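PDB 4WV3: anthranilate-CoA ligase from Stigmatella aurantiaca, which belongs to the AMP-binding enzyme family of the ANL clan and also carries the C-terminal domain of that family. Local coordinates for residues G56-F59 against G60-V63; T92-P96 against P97-Y101. All blocks are in the same frame, centred on the assembly; numbering follows the deposited sequence.

Contact 1. Residues G56-F59 against G60-V63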
ATOM      1  N   GLY A  56      20.517  20.680  12.045  1.00 24.01           N
ATOM      2  CA  GLY A  56      20.209  21.814  11.194  1.00 24.64           C
ATOM      3  C   GLY A  56      18.982  21.643  10.316  1.00 21.36           C
ATOM      4  O   GLY A  56      18.767  22.423   9.387  1.00 20.55           O
ATOM      5  N   VAL A  57      18.176  20.627  10.606  1.00 18.51           N
ATOM      6  CA  VAL A  57      16.965  20.373   9.834  1.00 18.42           C
ATOM      7  C   VAL A  57      15.945  21.488  10.047  1.00 20.39           C
ATOM      8  O   VAL A  57      15.695  21.903  11.179  1.00 20.98           O
ATOM      9  CB  VAL A  57      16.335  19.014  10.197  1.00 18.56           C
ATOM     10  CG1 VAL A  57      15.043  18.796   9.423  1.00 18.01           C
ATOM     11  CG2 VAL A  57      17.317  17.886   9.923  1.00 16.06           C
ATOM     12  N   ARG A  58      15.366  21.976   8.955  1.00 18.47           N
ATOM     13  CA  ARG A  58      14.404  23.067   9.028  1.00 24.16           C
ATOM     14  C   ARG A  58      13.049  22.696   8.438  1.00 29.65           C
ATOM     15  O   ARG A  58      12.883  21.630   7.845  1.00 25.42           O
ATOM     16  CB  ARG A  58      14.946  24.307   8.316  1.00 20.51           C
ATOM     17  CG  ARG A  58      16.207  24.882   8.932  1.00 18.53           C
ATOM     18  CD  ARG A  58      16.645  26.128   8.185  1.00 23.08           C
ATOM     19  NE  ARG A  58      17.861  26.707   8.745  1.00 25.68           N
ATOM     20  CZ  ARG A  58      18.459  27.790   8.264  1.00 20.31           C
ATOM     21  NH1 ARG A  58      17.954  28.414   7.209  1.00 19.19           N
ATOM     22  NH2 ARG A  58      19.564  28.250   8.836  1.00 21.04           N
ATOM     23  N   PHE A  59      12.088  23.597   8.614  1.00 23.50           N
ATOM     24  CA  PHE A  59      10.754  23.461   8.044  1.00 18.95           C
ATOM     25  C   PHE A  59      10.839  23.332   6.526  1.00 28.21           C
ATOM     26  O   PHE A  59      11.490  24.139   5.862  1.00 25.27           O
ATOM     27  CB  PHE A  59       9.919  24.689   8.415  1.00 19.89           C
ATOM     28  CG  PHE A  59       8.461  24.574   8.066  1.00 21.04           C
ATOM     29  CD1 PHE A  59       7.530  24.247   9.037  1.00 24.48           C
ATOM     30  CD2 PHE A  59       8.017  24.813   6.773  1.00 18.98           C
ATOM     31  CE1 PHE A  59       6.188  24.148   8.725  1.00 23.37           C
ATOM     32  CE2 PHE A  59       6.677  24.712   6.455  1.00 21.78           C
ATOM     33  CZ  PHE A  59       5.760  24.381   7.433  1.00 22.51           C
ATOM     34  N   GLY A  60      10.181  22.315   5.981  1.00 25.07           N
ATOM     35  CA  GLY A  60      10.111  22.140   4.541  1.00 22.11           C
ATOM     36  C   GLY A  60      11.238  21.313   3.952  1.00 18.36           C
ATOM     37  O   GLY A  60      11.301  21.124   2.736  1.00 19.35           O
ATOM     38  N   GLU A  61      12.129  20.822   4.805  1.00 16.84           N
ATOM     39  CA  GLU A  61      13.239  19.991   4.350  1.00 19.20           C
ATOM     40  C   GLU A  61      12.909  18.505   4.450  1.00 19.21           C
ATOM     41  O   GLU A  61      12.209  18.073   5.367  1.00 21.18           O
ATOM     42  CB  GLU A  61      14.512  20.303   5.137  1.00 22.02           C
ATOM     43  CG  GLU A  61      15.113  21.663   4.830  1.00 23.40           C
ATOM     44  CD  GLU A  61      16.376  21.930   5.622  1.00 27.06           C
ATOM     45  OE1 GLU A  61      16.641  21.185   6.590  1.00 29.27           O
ATOM     46  OE2 GLU A  61      17.107  22.881   5.276  1.00 21.85           O
ATOM     47  N   CYS A  62      13.421  17.728   3.502  1.00 20.15           N
ATOM     48  CA  CYS A  62      13.165  16.294   3.463  1.00 15.22           C
ATOM     49  C   CYS A  62      14.136  15.518   4.341  1.00 16.96           C
ATOM     50  O   CYS A  62      15.347  15.732   4.284  1.00 14.02           O
ATOM     51  CB  CYS A  62      13.242  15.773   2.026  1.00 13.07           C
ATOM     52  SG  CYS A  62      11.925  16.369   0.949  1.00 15.60           S
ATOM     53  N   VAL A  63      13.596  14.617   5.155  1.00 18.06           N
ATOM     54  CA  VAL A  63      14.415  13.740   5.980  1.00 16.02           C
ATOM     55  C   VAL A  63      14.204  12.290   5.560  1.00 13.27           C
ATOM     56  O   VAL A  63      13.071  11.817   5.480  1.00 14.48           O
ATOM     57  CB  VAL A  63      14.087  13.889   7.477  1.00 14.96           C
ATOM     58  CG1 VAL A  63      14.997  13.000   8.310  1.00 13.30           C
ATOM     59  CG2 VAL A  63      14.220  15.342   7.904  1.00 16.00           C
TER

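Contact 2. Residues T92-P96 against P97-Y101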
ATOM      1  N   THR A  92      12.034  -0.563   1.612  1.00 19.32           N
ATOM      2  CA  THR A  92      13.105  -1.293   2.278  1.00 19.93           C
ATOM      3  C   THR A  92      13.827  -2.278   1.347  1.00 26.90           C
ATOM      4  O   THR A  92      15.007  -2.578   1.543  1.00 27.13           O
ATOM      5  CB  THR A  92      12.579  -1.992   3.565  1.00 19.51           C
ATOM      6  OG1 THR A  92      13.163  -1.374   4.719  1.00 28.69           O
ATOM      7  CG2 THR A  92      12.895  -3.481   3.577  1.00 29.52           C
ATOM      8  N   LEU A  93      13.127  -2.756   0.321  1.00 21.96           N
ATOM      9  CA  LEU A  93      13.714  -3.705  -0.624  1.00 20.34           C
ATOM     10  C   LEU A  93      14.331  -3.221  -1.935  1.00 23.65           C
ATOM     11  O   LEU A  93      14.377  -3.965  -2.914  1.00 18.96           O
ATOM     12  CB  LEU A  93      12.765  -4.881  -0.881  1.00 24.92           C
ATOM     13  CG  LEU A  93      12.512  -5.888   0.244  1.00 30.42           C
ATOM     14  CD1 LEU A  93      13.753  -6.069   1.114  1.00 29.81           C
ATOM     15  CD2 LEU A  93      11.298  -5.498   1.078  1.00 28.55           C
ATOM     16  N   LEU A  94      14.814  -1.983  -1.953  1.00 24.27           N
ATOM     17  CA  LEU A  94      15.467  -1.447  -3.144  1.00 23.41           C
ATOM     18  C   LEU A  94      16.965  -1.632  -3.366  1.00 24.69           C
ATOM     19  O   LEU A  94      17.682  -2.118  -2.491  1.00 25.65           O
ATOM     20  CB  LEU A  94      15.122   0.044  -3.155  1.00 21.38           C
ATOM     21  CG  LEU A  94      13.656   0.430  -3.347  1.00 21.02           C
ATOM     22  CD1 LEU A  94      13.512   1.940  -3.461  1.00 17.72           C
ATOM     23  CD2 LEU A  94      13.070  -0.262  -4.566  1.00 20.40           C
ATOM     24  N   LYS A  95      17.423  -1.234  -4.549  1.00 28.13           N
ATOM     25  CA  LYS A  95      18.832  -1.308  -4.914  1.00 28.02           C
ATOM     26  C   LYS A  95      19.522   0.018  -4.607  1.00 25.63           C
ATOM     27  O   LYS A  95      18.867   1.058  -4.556  1.00 30.31           O
ATOM     28  CB  LYS A  95      18.967  -1.631  -6.404  1.00 33.95           C
ATOM     29  CG  LYS A  95      18.330  -2.944  -6.817  1.00 31.76           C
ATOM     30  CD  LYS A  95      19.028  -4.123  -6.162  1.00 28.49           C
ATOM     31  CE  LYS A  95      18.326  -5.425  -6.499  1.00 40.45           C
ATOM     32  NZ  LYS A  95      18.214  -5.626  -7.970  1.00 47.65           N
ATOM     33  N   PRO A  96      20.849  -0.016  -4.394  1.00 25.68           N
ATOM     34  CA  PRO A  96      21.636   1.203  -4.161  1.00 26.45           C
ATOM     35  C   PRO A  96      21.454   2.328  -5.201  1.00 26.09           C
ATOM     36  O   PRO A  96      21.439   3.491  -4.795  1.00 21.90           O
ATOM     37  CB  PRO A  96      23.082   0.693  -4.150  1.00 27.48           C
ATOM     38  CG  PRO A  96      22.968  -0.714  -3.691  1.00 25.59           C
ATOM     39  CD  PRO A  96      21.670  -1.233  -4.250  1.00 25.49           C
ATOM     40  N   PRO A  97      21.332   2.005  -6.507  1.00 27.01           N
ATOM     41  CA  PRO A  97      21.058   3.116  -7.427  1.00 20.48           C
ATOM     42  C   PRO A  97      19.685   3.734  -7.191  1.00 25.75           C
ATOM     43  O   PRO A  97      19.516   4.943  -7.354  1.00 22.89           O
ATOM     44  CB  PRO A  97      21.089   2.446  -8.803  1.00 14.49           C
ATOM     45  CG  PRO A  97      21.934   1.247  -8.619  1.00 17.73           C
ATOM     46  CD  PRO A  97      21.620   0.760  -7.243  1.00 21.45           C
ATOM     47  N   GLU A  98      18.717   2.903  -6.815  1.00 26.68           N
ATOM     48  CA  GLU A  98      17.363   3.375  -6.553  1.00 23.98           C
ATOM     49  C   GLU A  98      17.327   4.277  -5.324  1.00 21.86           C
ATOM     50  O   GLU A  98      16.564   5.242  -5.274  1.00 22.69           O
ATOM     51  CB  GLU A  98      16.409   2.193  -6.379  1.00 26.63           C
ATOM     52  CG  GLU A  98      16.250   1.345  -7.629  1.00 35.70           C
ATOM     53  CD  GLU A  98      15.395   0.116  -7.393  1.00 45.37           C
ATOM     54  OE1 GLU A  98      15.737  -0.684  -6.497  1.00 39.51           O
ATOM     55  OE2 GLU A  98      14.380  -0.047  -8.102  1.00 55.85           O
ATOM     56  N   TYR A  99      18.158   3.957  -4.337  1.00 19.27           N
ATOM     57  CA  TYR A  99      18.280   4.783  -3.141  1.00 20.89           C
ATOM     58  C   TYR A  99      18.997   6.088  -3.461  1.00 25.15           C
ATOM     59  O   TYR A  99      18.708   7.126  -2.867  1.00 20.56           O
ATOM     60  CB  TYR A  99      19.034   4.033  -2.042  1.00 21.00           C
ATOM     61  CG  TYR A  99      18.231   2.933  -1.388  1.00 28.37           C
ATOM     62  CD1 TYR A  99      16.877   3.098  -1.126  1.00 22.76           C
ATOM     63  CD2 TYR A  99      18.826   1.730  -1.035  1.00 27.68           C
ATOM     64  CE1 TYR A  99      16.139   2.096  -0.527  1.00 19.35           C
ATOM     65  CE2 TYR A  99      18.096   0.720  -0.437  1.00 29.69           C
ATOM     66  CZ  TYR A  99      16.754   0.908  -0.186  1.00 20.53           C
ATOM     67  OH  TYR A  99      16.023  -0.094   0.408  1.00 27.23           O
ATOM     68  N   GLU A 100      19.933   6.025  -4.404  1.00 23.23           N
ATOM     69  CA  GLU A 100      20.705   7.198  -4.797  1.00 19.34           C
ATOM     70  C   GLU A 100      19.822   8.228  -5.490  1.00 16.03           C
ATOM     71  O   GLU A 100      19.963   9.431  -5.265  1.00 14.23           O
ATOM     72  CB  GLU A 100      21.864   6.799  -5.711  1.00 22.91           C
ATOM     73  CG  GLU A 100      22.744   7.965  -6.130  1.00 30.32           C
ATOM     74  CD  GLU A 100      23.728   7.593  -7.220  1.00 36.11           C
ATOM     75  OE1 GLU A 100      24.527   6.655  -7.011  1.00 33.86           O
ATOM     76  OE2 GLU A 100      23.697   8.236  -8.289  1.00 36.01           O
ATOM     77  N   TYR A 101      18.911   7.752  -6.334  1.00 16.58           N
ATOM     78  CA  TYR A 101      17.975   8.635  -7.020  1.00 17.94           C
ATOM     79  C   TYR A 101      17.068   9.353  -6.030  1.00 18.35           C
ATOM     80  O   TYR A 101      16.906  10.570  -6.096  1.00 19.11           O
ATOM     81  CB  TYR A 101      17.127   7.855  -8.027  1.00 18.68           C
ATOM     82  CG  TYR A 101      16.014   8.677  -8.641  1.00 23.42           C
ATOM     83  CD1 TYR A 101      16.272   9.565  -9.678  1.00 22.38           C
ATOM     84  CD2 TYR A 101      14.707   8.567  -8.183  1.00 16.99           C
ATOM     85  CE1 TYR A 101      15.260  10.320 -10.242  1.00 24.62           C
ATOM     86  CE2 TYR A 101      13.688   9.320  -8.740  1.00 27.46           C
ATOM     87  CZ  TYR A 101      13.971  10.194  -9.769  1.00 28.10           C
ATOM     88  OH  TYR A 101      12.961  10.944 -10.328  1.00 35.50           O
TER

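Contact 1. Residues G56-F59 against G60-V63
Gly-56 brings its carbonyl O to 3.7 Å from Glu-61 OE1, at the point where helix 38-54 has just ended. Its positive phi and two bonds back into the last turn define a Schellman motif, and a side chain at these angles would collide with the carbonyl O of the residue before. Val-57 has two neighbours across the turn. Its CA lies 3.4 Å from Glu-61 OE1, while CG1, set anti to the backbone N (chi1 178°), reaches Val-63 CG2 at 3.9 Å. The two valine side chains meet nearly at right angles; both residues are buried, and Val-57 also packs on Ala-85.

Arg-58 supplies both polar links. Its N donates to Glu-61 OE1 at 2.8 Å, meeting this oxygen from well above the carboxylate plane (66° out of it). Its O accepts the N-H of Glu-61, with N and O 3.2 Å apart. Glu-61 thus grips a single residue through backbone and side chain together: CG stands beside the backbone N (chi1 -70°) and the chain runs on extended, which carries OE1 to the N-H of Arg-58. The guanidinium leads away, with NE still 5.2 Å from Glu-61 OE2, so no salt bridge forms. Phe-59 turns its side chain outward to touch Ser-164 and Asp-168.

The Glu-61 N to Arg-58 O bond closes a type II beta turn, with Gly-60 at the third position, where positive phi is expected. Glu-61, just before strand 62-66, and Val-63 within it make backbone hydrogen bonds to Ile-86. Schellman end, turn and strand in succession make a compact helix-to-strand connection into a five-stranded parallel sheet.

Contact 2. Residues T92-P96 against P97-Y101
Tyr-99, in the first turn of helix 96-105, folds its side chain back over the loop that leads into that helix. Its CB starts 3.7 Å from Pro-96 O; CG, beside its own backbone N and anti to the carbonyl carbon (chi1 -73°), swings the ring back over Leu-94. CG and CD2 lie by Lys-95 O, whereas CD1 and CZ both lie by Leu-94 CB. CE1 approaches Leu-94 CB at 3.5 Å, and the same CB stands over the ring face as a CH-pi contact, 3.8 Å from the centroid and 29° off the normal. Across the ring, CE2 comes near Leu-94 O. At the tip, Tyr-99 OH accepts a bent bond (142°) from Leu-94 N at 3.3 Å, and is also hydrogen-bonded to Asn-91 O. Thr-92 O sits close by at the ring edge, but its angle is poor for a bond.

At the helix start, Lys-95 is the N-cap. Its N donates to Glu-98 OE1 at 2.6 Å, onto the anti lone pair, which is the N3-to-N-cap half of a capping box. Its O takes the N-H of Tyr-99, and Pro-96 O takes that of Glu-100.

The chemistry implies a helix start probably steadied by two side chains: the carboxylate of Glu-98 on the N-cap amide and the phenol of Tyr-99 on the loop before it. Being close to the positive end of the helix dipole probably favours the charged form of Glu-98.

Contact 1 and contact 2 are both local, sequence-neighbouring connections, but they join secondary structure in opposite senses: residues 56-63 pass from a helix into strand 62-66, whereas residues 92-101 pass from the region after strand 86-89 into a helix. Those two strands are neighbours in the five-stranded parallel sheet, so both connections adjoin neighbouring strands of that sheet in the chain, with centres about 21 Å apart and nearest atoms about 10 Å apart. Contact 1 is partly buried, with two buried valines in contact; contact 2 is a surface contact whose one buried residue is aromatic. In each, a glutamate carboxylate accepts a backbone N-H three residues earlier, but a phenol takes part only in contact 2.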